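Local coordinates for protein of unknown function with a Fic domain (Bacteroides thetaiotaomicron VPI-5482, PDB 3CUC) that is of unknown function but carries a Fic domain and folds as a predominantly helical chain of the Fic/DOC family, at residues Phe209-His212 with Met218-Ile221; Lys31-Phe36 with Val79-Ile84; Ser12-Leu17 with Arg268-Ala273. One frame throughout, in Å; residues are numbered along the deposited sequence.

Interaction 1: residues Phe209-His212 with Met218-Ile221; sequences FVLH and MIVI
Leu211, on the helix 199-213, and Met218, in the loop that follows it, bring the two backbones closest, with their CA atoms 5.9 Å apart. Residues 209-212 keep regular helical geometry. Residues 218-221 have extended backbone angles, and they run back past the helix after a short reversal of the chain. Contact is made at one end of each segment, by Leu211 and His212 on the helix and by Met218 and Ile219 in the loop.

Leu211 sends its CD1 branch to the side chain of Ile219, and the two side chains cross at about a right angle. CD1 of Leu211 lies 3.6 Å from CG2 of Ile219 and 3.9 Å from CG1 of Ile219, so that one methyl meets both branches at CB of the isoleucine. The Fic signature sequence HPFEDGNGR runs into the start of helix 199-213, and the present contact packs the far end of that helix against the chain leaving it. A hydrogen bond adds to the packing: Asn208 OD1, on the same helix, accepts the backbone N-H of Ile219.

Met218, a selenomethionine, crosses the side chain of His212 at a slant. Its CG is 4.0 Å from His212 CB, and its SE approaches the imidazole obliquely, 4.8 Å from the ring centroid and 39° off the normal, a sulfur-aromatic type of contact made here by selenium. The chain bends at its last torsion (chi3 -73°), which brings the terminal methyl CE to 4.0 Å from His212 ND1. At the other nitrogen of the ring, NE2 is hydrogen-bonded to Gln89 of helix 68-89. Leu81 of that helix and Phe32 of helix 22-42 also touch Met218, while Leu262 and Cys265 of helix 256-277 pack on Ile219.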
loop_
_atom_site.group_PDB
_atom_site.type_symbol
_atom_site.label_atom_id
_atom_site.label_comp_id
_atom_site.label_asym_id
_atom_site.label_seq_id
_atom_site.Cartn_x
_atom_site.Cartn_y
_atom_site.Cartn_z
ATOM N N PHE A 209 3.063 2.807 4.754
ATOM C CA PHE A 209 4.304 2.920 5.516
ATOM C C PHE A 209 4.782 4.366 5.497
ATOM O O PHE A 209 5.093 4.940 6.535
ATOM C CB PHE A 209 5.379 1.994 4.946
ATOM C CG PHE A 209 6.771 2.286 5.441
ATOM C CD1 PHE A 209 7.230 1.746 6.636
ATOM C CD2 PHE A 209 7.631 3.082 4.698
ATOM C CE1 PHE A 209 8.522 2.003 7.087
ATOM C CE2 PHE A 209 8.918 3.345 5.142
ATOM C CZ PHE A 209 9.365 2.801 6.342
ATOM N N VAL A 210 4.824 4.947 4.304
ATOM C CA VAL A 210 5.295 6.309 4.145
ATOM C C VAL A 210 4.387 7.283 4.902
ATOM O O VAL A 210 4.861 8.082 5.712
ATOM C CB VAL A 210 5.392 6.693 2.655
ATOM C CG1 VAL A 210 5.817 8.154 2.503
ATOM C CG2 VAL A 210 6.371 5.763 1.931
ATOM N N LEU A 211 3.085 7.189 4.657
ATOM C CA LEU A 211 2.128 8.091 5.283
ATOM C C LEU A 211 2.161 8.002 6.805
ATOM O O LEU A 211 2.115 9.019 7.490
ATOM C CB LEU A 211 0.707 7.803 4.792
ATOM C CG LEU A 211 0.384 8.046 3.317
ATOM C CD1 LEU A 211 -1.067 7.684 3.017
ATOM C CD2 LEU A 211 0.645 9.479 2.955
ATOM N N HIS A 212 2.230 6.790 7.342
ATOM C CA HIS A 212 2.221 6.619 8.795
ATOM C C HIS A 212 3.484 7.210 9.439
ATOM O O HIS A 212 3.411 7.893 10.470
ATOM C CB HIS A 212 2.089 5.144 9.158
ATOM C CG HIS A 212 1.851 4.900 10.612
ATOM N ND1 HIS A 212 0.711 5.326 11.258
ATOM C CD2 HIS A 212 2.598 4.261 11.543
ATOM C CE1 HIS A 212 0.771 4.965 12.528
ATOM N NE2 HIS A 212 1.903 4.316 12.726
HETATM N N MSE A 218 -3.444 6.733 7.380
HETATM C CA MSE A 218 -3.247 5.800 6.287
HETATM C C MSE A 218 -4.481 5.759 5.378
HETATM O O MSE A 218 -5.584 6.136 5.791
HETATM C CB MSE A 218 -2.889 4.426 6.845
HETATM C CG MSE A 218 -1.491 4.400 7.426
HETATM SE SE MSE A 218 -1.065 2.741 8.268
HETATM C CE MSE A 218 -2.163 2.881 9.908
ATOM N N ILE A 219 -4.280 5.332 4.134
ATOM C CA ILE A 219 -5.349 5.360 3.137
ATOM C C ILE A 219 -5.807 3.962 2.723
ATOM O O ILE A 219 -5.078 2.974 2.875
ATOM C CB ILE A 219 -4.948 6.175 1.870
ATOM C CG1 ILE A 219 -3.764 5.535 1.139
ATOM C CG2 ILE A 219 -4.608 7.615 2.248
ATOM C CD1 ILE A 219 -3.679 5.925 -0.302
ATOM N N VAL A 220 -7.030 3.908 2.201
ATOM C CA VAL A 220 -7.627 2.682 1.686
ATOM C C VAL A 220 -7.974 2.866 0.210
ATOM O O VAL A 220 -8.889 3.622 -0.125
ATOM C CB VAL A 220 -8.936 2.336 2.436
ATOM C CG1 VAL A 220 -9.586 1.103 1.822
ATOM C CG2 VAL A 220 -8.676 2.120 3.906
ATOM N N ILE A 221 -7.249 2.194 -0.677
ATOM C CA ILE A 221 -7.679 2.129 -2.072
ATOM C C ILE A 221 -8.803 1.098 -2.107
ATOM O O ILE A 221 -8.574 -0.074 -1.808
ATOM C CB ILE A 221 -6.542 1.743 -3.026
ATOM C CG1 ILE A 221 -5.414 2.776 -2.948
ATOM C CG2 ILE A 221 -7.063 1.671 -4.451
ATOM C CD1 ILE A 221 -4.167 2.363 -3.686
#

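Interaction 2: residues Lys31-Phe36 with Val79-Ile84; sequences KFKLEF and VGLEMI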
loop_
_atom_site.group_PDB
_atom_site.type_symbol
_atom_site.label_atom_id
_atom_site.label_comp_id
_atom_site.label_asym_id
_atom_site.label_seq_id
_atom_site.Cartn_x
_atom_site.Cartn_y
_atom_site.Cartn_z
ATOM N N LYS A 31 -11.723 0.872 12.376
ATOM C CA LYS A 31 -12.329 0.994 11.054
ATOM C C LYS A 31 -11.289 0.861 9.946
ATOM O O LYS A 31 -11.535 0.192 8.939
ATOM C CB LYS A 31 -13.078 2.320 10.881
ATOM C CG LYS A 31 -14.093 2.265 9.727
ATOM C CD LYS A 31 -14.443 3.641 9.154
ATOM C CE LYS A 31 -15.378 3.523 7.931
ATOM N NZ LYS A 31 -16.664 2.824 8.246
ATOM N N PHE A 32 -10.131 1.492 10.120
ATOM C CA PHE A 32 -9.109 1.441 9.085
ATOM C C PHE A 32 -8.567 0.018 8.886
ATOM O O PHE A 32 -8.464 -0.459 7.749
ATOM C CB PHE A 32 -7.956 2.398 9.376
ATOM C CG PHE A 32 -6.803 2.205 8.451
ATOM C CD1 PHE A 32 -6.825 2.747 7.183
ATOM C CD2 PHE A 32 -5.732 1.414 8.822
ATOM C CE1 PHE A 32 -5.779 2.543 6.314
ATOM C CE2 PHE A 32 -4.684 1.197 7.960
ATOM C CZ PHE A 32 -4.706 1.760 6.702
ATOM N N LYS A 33 -8.220 -0.645 9.985
ATOM C CA LYS A 33 -7.715 -2.023 9.944
ATOM C C LYS A 33 -8.661 -2.920 9.152
ATOM O O LYS A 33 -8.252 -3.735 8.316
ATOM C CB LYS A 33 -7.576 -2.585 11.364
ATOM C CG LYS A 33 -6.735 -3.853 11.454
ATOM C CD LYS A 33 -6.489 -4.275 12.907
ATOM C CE LYS A 33 -7.726 -4.943 13.514
ATOM N NZ LYS A 33 -7.449 -5.542 14.849
ATOM N N LEU A 34 -9.939 -2.741 9.432
ATOM C CA LEU A 34 -10.977 -3.509 8.794
ATOM C C LEU A 34 -10.985 -3.236 7.286
ATOM O O LEU A 34 -10.834 -4.144 6.462
ATOM C CB LEU A 34 -12.323 -3.111 9.402
ATOM C CG LEU A 34 -13.377 -4.194 9.548
ATOM C CD1 LEU A 34 -13.540 -4.983 8.245
ATOM C CD2 LEU A 34 -12.999 -5.085 10.736
ATOM N N GLU A 35 -11.136 -1.964 6.935
ATOM C CA GLU A 35 -11.338 -1.581 5.546
ATOM C C GLU A 35 -10.102 -1.776 4.682
ATOM O O GLU A 35 -10.216 -2.130 3.506
ATOM C CB GLU A 35 -11.813 -0.132 5.465
ATOM C CG GLU A 35 -13.195 0.061 6.088
ATOM C CD GLU A 35 -14.087 0.991 5.288
ATOM O OE1 GLU A 35 -13.574 1.996 4.742
ATOM O OE2 GLU A 35 -15.304 0.709 5.203
ATOM N N PHE A 36 -8.926 -1.548 5.262
ATOM C CA PHE A 36 -7.687 -1.723 4.525
ATOM C C PHE A 36 -7.460 -3.199 4.218
ATOM O O PHE A 36 -7.236 -3.566 3.065
ATOM C CB PHE A 36 -6.499 -1.147 5.292
ATOM C CG PHE A 36 -5.198 -1.282 4.563
ATOM C CD1 PHE A 36 -5.078 -0.847 3.249
ATOM C CD2 PHE A 36 -4.090 -1.846 5.181
ATOM C CE1 PHE A 36 -3.875 -0.976 2.559
ATOM C CE2 PHE A 36 -2.880 -1.976 4.495
ATOM C CZ PHE A 36 -2.777 -1.544 3.181
ATOM N N VAL A 79 -1.018 -8.892 9.920
ATOM C CA VAL A 79 0.288 -8.943 10.578
ATOM C C VAL A 79 1.234 -8.028 9.802
ATOM O O VAL A 79 2.032 -7.305 10.392
ATOM C CB VAL A 79 0.854 -10.395 10.662
ATOM C CG1 VAL A 79 2.291 -10.391 11.162
ATOM C CG2 VAL A 79 -0.027 -11.265 11.562
ATOM N N GLY A 80 1.116 -8.049 8.477
ATOM C CA GLY A 80 1.862 -7.134 7.623
ATOM C C GLY A 80 1.595 -5.677 7.947
ATOM O O GLY A 80 2.524 -4.882 8.008
ATOM N N LEU A 81 0.327 -5.320 8.146
ATOM C CA LEU A 81 -0.027 -3.939 8.510
ATOM C C LEU A 81 0.656 -3.551 9.821
ATOM O O LEU A 81 1.302 -2.511 9.904
ATOM C CB LEU A 81 -1.550 -3.757 8.627
ATOM C CG LEU A 81 -2.063 -2.425 9.202
ATOM C CD1 LEU A 81 -1.557 -1.259 8.369
ATOM C CD2 LEU A 81 -3.594 -2.401 9.302
ATOM N N GLU A 82 0.539 -4.405 10.829
ATOM C CA GLU A 82 1.234 -4.185 12.096
ATOM C C GLU A 82 2.736 -3.969 11.892
ATOM O O GLU A 82 3.326 -3.087 12.516
ATOM C CB GLU A 82 0.981 -5.346 13.074
ATOM C CG GLU A 82 -0.346 -5.247 13.820
ATOM C CD GLU A 82 -0.553 -3.884 14.470
ATOM O OE1 GLU A 82 0.405 -3.364 15.091
ATOM O OE2 GLU A 82 -1.666 -3.330 14.350
HETATM N N MSE A 83 3.337 -4.762 11.006
HETATM C CA MSE A 83 4.755 -4.631 10.692
HETATM C C MSE A 83 5.088 -3.251 10.149
HETATM O O MSE A 83 6.020 -2.625 10.631
HETATM C CB MSE A 83 5.213 -5.705 9.698
HETATM C CG MSE A 83 5.486 -7.053 10.340
HETATM SE SE MSE A 83 5.818 -8.394 9.015
HETATM C CE MSE A 83 7.313 -7.567 8.064
ATOM N N ILE A 84 4.343 -2.769 9.158
ATOM C CA ILE A 84 4.682 -1.472 8.567
ATOM C C ILE A 84 4.463 -0.332 9.560
ATOM O O ILE A 84 5.206 0.646 9.537
ATOM C CB ILE A 84 3.952 -1.168 7.230
ATOM C CG1 ILE A 84 2.438 -1.103 7.421
ATOM C CG2 ILE A 84 4.331 -2.198 6.160
ATOM C CD1 ILE A 84 1.742 -0.245 6.386
#
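Leu81 points from helix 68-89 into the surface of helix 22-42, where its two methyls are met by Phe32, Phe36 and the aliphatic part of Lys33. The segment axes approach to 11.4 Å, with their N-to-C directions 125° apart, and Leu81 supplies nearly all of the surface that helix 68-89 brings to the contact.

Phe32 and Phe36 stand one helical turn apart, both with CG anti to the backbone N (chi1 171° and -179°), and this shared torsion sends both rings off the same side of the helix toward Leu81. CB of Phe36 sits 3.7 Å above one face of the Phe32 ring, toward its rim. Leu81 comes to the same ring differently: its CD1 lies in the ring plane at the edge, 4.0 Å from Phe32 CE2, while CD2 approaches that carbon obliquely. Leu81 CD1 also reaches Phe36, 4.1 Å from CD2 of that ring. Both methyls thus touch both rings, and CD2 of Leu81 reaches Lys33 as well, whose CG is 4.1 Å away. The charged end of Lys33 is not paired across the contact, since its NZ stays 6.2 Å from OE2 of Glu82, an oxygen that forms a salt bridge with Lys85.

Around this apolar junction of two helices, His77 of helix 68-89 meets the ring of Phe36, and Leu205 and Asn208 of helix 199-213 cover it.

Interaction 3: residues Ser12-Leu17 with Arg268-Ala273; sequences SKWKSL and RSLTLA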
loop_
_atom_site.group_PDB
_atom_site.type_symbol
_atom_site.label_atom_id
_atom_site.label_comp_id
_atom_site.label_asym_id
_atom_site.label_seq_id
_atom_site.Cartn_x
_atom_site.Cartn_y
_atom_site.Cartn_z
ATOM N N SER A 12 -4.130 20.543 7.913
ATOM C CA SER A 12 -3.945 21.497 8.991
ATOM C C SER A 12 -4.884 21.214 10.156
ATOM O O SER A 12 -4.464 21.250 11.309
ATOM C CB SER A 12 -4.175 22.919 8.489
ATOM O OG SER A 12 -4.232 23.817 9.579
ATOM N N LYS A 13 -6.149 20.941 9.852
ATOM C CA LYS A 13 -7.142 20.656 10.879
ATOM C C LYS A 13 -6.791 19.372 11.612
ATOM O O LYS A 13 -6.944 19.275 12.826
ATOM C CB LYS A 13 -8.534 20.535 10.259
ATOM C CG LYS A 13 -9.665 20.272 11.256
ATOM C CD LYS A 13 -9.944 21.498 12.122
ATOM C CE LYS A 13 -10.987 21.205 13.193
ATOM N NZ LYS A 13 -11.373 22.463 13.894
ATOM N N TRP A 14 -6.331 18.387 10.855
ATOM C CA TRP A 14 -5.941 17.094 11.410
ATOM C C TRP A 14 -4.792 17.250 12.388
ATOM O O TRP A 14 -4.865 16.744 13.504
ATOM C CB TRP A 14 -5.571 16.126 10.279
ATOM C CG TRP A 14 -4.756 14.927 10.671
ATOM C CD1 TRP A 14 -3.447 14.695 10.364
ATOM C CD2 TRP A 14 -5.205 13.782 11.397
ATOM N NE1 TRP A 14 -3.051 13.483 10.865
ATOM C CE2 TRP A 14 -4.112 12.900 11.503
ATOM C CE3 TRP A 14 -6.423 13.419 11.976
ATOM C CZ2 TRP A 14 -4.200 11.677 12.169
ATOM C CZ3 TRP A 14 -6.512 12.197 12.640
ATOM C CH2 TRP A 14 -5.407 11.343 12.730
ATOM N N LYS A 15 -3.745 17.962 11.981
ATOM C CA LYS A 15 -2.594 18.205 12.862
ATOM C C LYS A 15 -3.016 18.902 14.163
ATOM O O LYS A 15 -2.464 18.616 15.218
ATOM C CB LYS A 15 -1.478 18.991 12.139
ATOM C CG LYS A 15 -0.529 18.113 11.296
ATOM C CD LYS A 15 0.518 17.395 12.156
ATOM N N SER A 16 -4.011 19.785 14.085
ATOM C CA SER A 16 -4.458 20.556 15.248
ATOM C C SER A 16 -5.186 19.698 16.277
ATOM O O SER A 16 -5.264 20.054 17.453
ATOM C CB SER A 16 -5.372 21.708 14.827
ATOM O OG SER A 16 -6.690 21.250 14.579
ATOM N N LEU A 17 -5.729 18.573 15.835
ATOM C CA LEU A 17 -6.505 17.715 16.714
ATOM C C LEU A 17 -5.650 16.631 17.361
ATOM O O LEU A 17 -6.153 15.840 18.160
ATOM C CB LEU A 17 -7.653 17.075 15.937
ATOM C CG LEU A 17 -8.697 18.047 15.387
ATOM C CD1 LEU A 17 -9.575 17.346 14.349
ATOM C CD2 LEU A 17 -9.537 18.621 16.502
ATOM N N ARG A 268 -10.195 11.646 1.796
ATOM C CA ARG A 268 -11.209 10.814 2.434
ATOM C C ARG A 268 -10.789 10.414 3.850
ATOM O O ARG A 268 -11.597 10.508 4.769
ATOM C CB ARG A 268 -11.506 9.564 1.596
ATOM C CG ARG A 268 -12.754 8.799 2.058
ATOM C CD ARG A 268 -12.799 7.337 1.581
ATOM N NE ARG A 268 -13.632 6.526 2.480
ATOM C CZ ARG A 268 -13.198 5.591 3.334
ATOM N NH1 ARG A 268 -11.904 5.266 3.437
ATOM N NH2 ARG A 268 -14.084 4.951 4.093
ATOM N N SER A 269 -9.533 9.986 4.018
ATOM C CA SER A 269 -9.011 9.560 5.330
ATOM C C SER A 269 -9.003 10.711 6.317
ATOM O O SER A 269 -9.437 10.558 7.462
ATOM C CB SER A 269 -7.583 9.016 5.222
ATOM O OG SER A 269 -7.518 7.836 4.443
ATOM N N LEU A 270 -8.496 11.858 5.869
ATOM C CA LEU A 270 -8.450 13.055 6.692
ATOM C C LEU A 270 -9.851 13.464 7.143
ATOM O O LEU A 270 -10.060 13.794 8.312
ATOM C CB LEU A 270 -7.764 14.202 5.938
ATOM C CG LEU A 270 -6.234 14.134 5.869
ATOM C CD1 LEU A 270 -5.705 15.088 4.817
ATOM C CD2 LEU A 270 -5.600 14.431 7.239
ATOM N N THR A 271 -10.810 13.424 6.223
ATOM C CA THR A 271 -12.173 13.830 6.545
ATOM C C THR A 271 -12.775 12.903 7.596
ATOM O O THR A 271 -13.360 13.363 8.569
ATOM C CB THR A 271 -13.067 13.864 5.299
ATOM O OG1 THR A 271 -12.520 14.785 4.346
ATOM C CG2 THR A 271 -14.470 14.306 5.667
ATOM N N LEU A 272 -12.614 11.600 7.403
ATOM C CA LEU A 272 -13.086 10.625 8.378
ATOM C C LEU A 272 -12.359 10.744 9.715
ATOM O O LEU A 272 -12.981 10.607 10.771
ATOM C CB LEU A 272 -12.942 9.192 7.844
ATOM C CG LEU A 272 -14.232 8.462 7.470
ATOM C CD1 LEU A 272 -15.049 9.298 6.465
ATOM C CD2 LEU A 272 -13.918 7.051 6.930
ATOM N N ALA A 273 -11.047 10.971 9.670
ATOM C CA ALA A 273 -10.242 11.008 10.887
ATOM C C ALA A 273 -10.585 12.242 11.717
ATOM O O ALA A 273 -10.717 12.154 12.940
ATOM C CB ALA A 273 -8.772 10.976 10.551
#
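Trp14 and Leu270 mark the nearest approach of the two backbones, their CA atoms 6.7 Å apart, where the last turns of helix 6-16 lie beside helix 256-277. The tryptophan supplies nearly all of the first segment's side of the contact. Its CG is anti to the backbone N (chi1 162°), and the indole reaches two residues that are three positions apart on the second helix.

Leu270 meets the root of the indole with one methyl. Its CD2 is 3.5 Å from Trp14 CB and 3.6 Å from Trp14 CG, and the two side chains cross at about a right angle. Ala273 meets the six-membered ring farther out: its CB lies 3.3 Å from CZ3 and 3.7 Å from CE3 of Trp14. Both methyl groups come to the ring obliquely.

Through this contact the N-terminal helix of the modelled chain is joined to the C-terminal helix, on the outer part of a predominantly helical fold. The one polar atom of the indole, NE1, turns to neither segment but is hydrogen-bonded to the carbonyl of Gly215 in the loop after helix 199-213, and Pro217 from the same loop touches the ring. Leu10, one turn earlier on helix 6-16, packs on Leu270 as well.

Within the first segment, Ser16 OG donates to Lys13 O at 2.7 Å, tilted 26° from the carbonyl plane. Farther along, Leu17 extends the apolar strip by touching Ile274 and Ala277 of helix 256-277.

In the fold
From the N terminus, helix 6-16 opens the widest loop, which interaction 3 closes some 250 residues later on helix 256-277. Within it, interaction 2 joins helix 22-42 to helix 68-89, and further on interaction 1 folds the loop 218-221 back on helix 199-213; these two follow one another without crossing. The three are also linked directly. Phe32 of interaction 2 packs on Met218 of interaction 1, whose carbonyl probably accepts a hydrogen bond from Ser269 OG in the segment 268-273. Glu35 and Arg268 form a salt bridge between interactions 2 and 3. Interaction 3 thus joins the first and last helices, and the loop of interaction 1 connects the last to helix 199-213, which begins within the Fic signature.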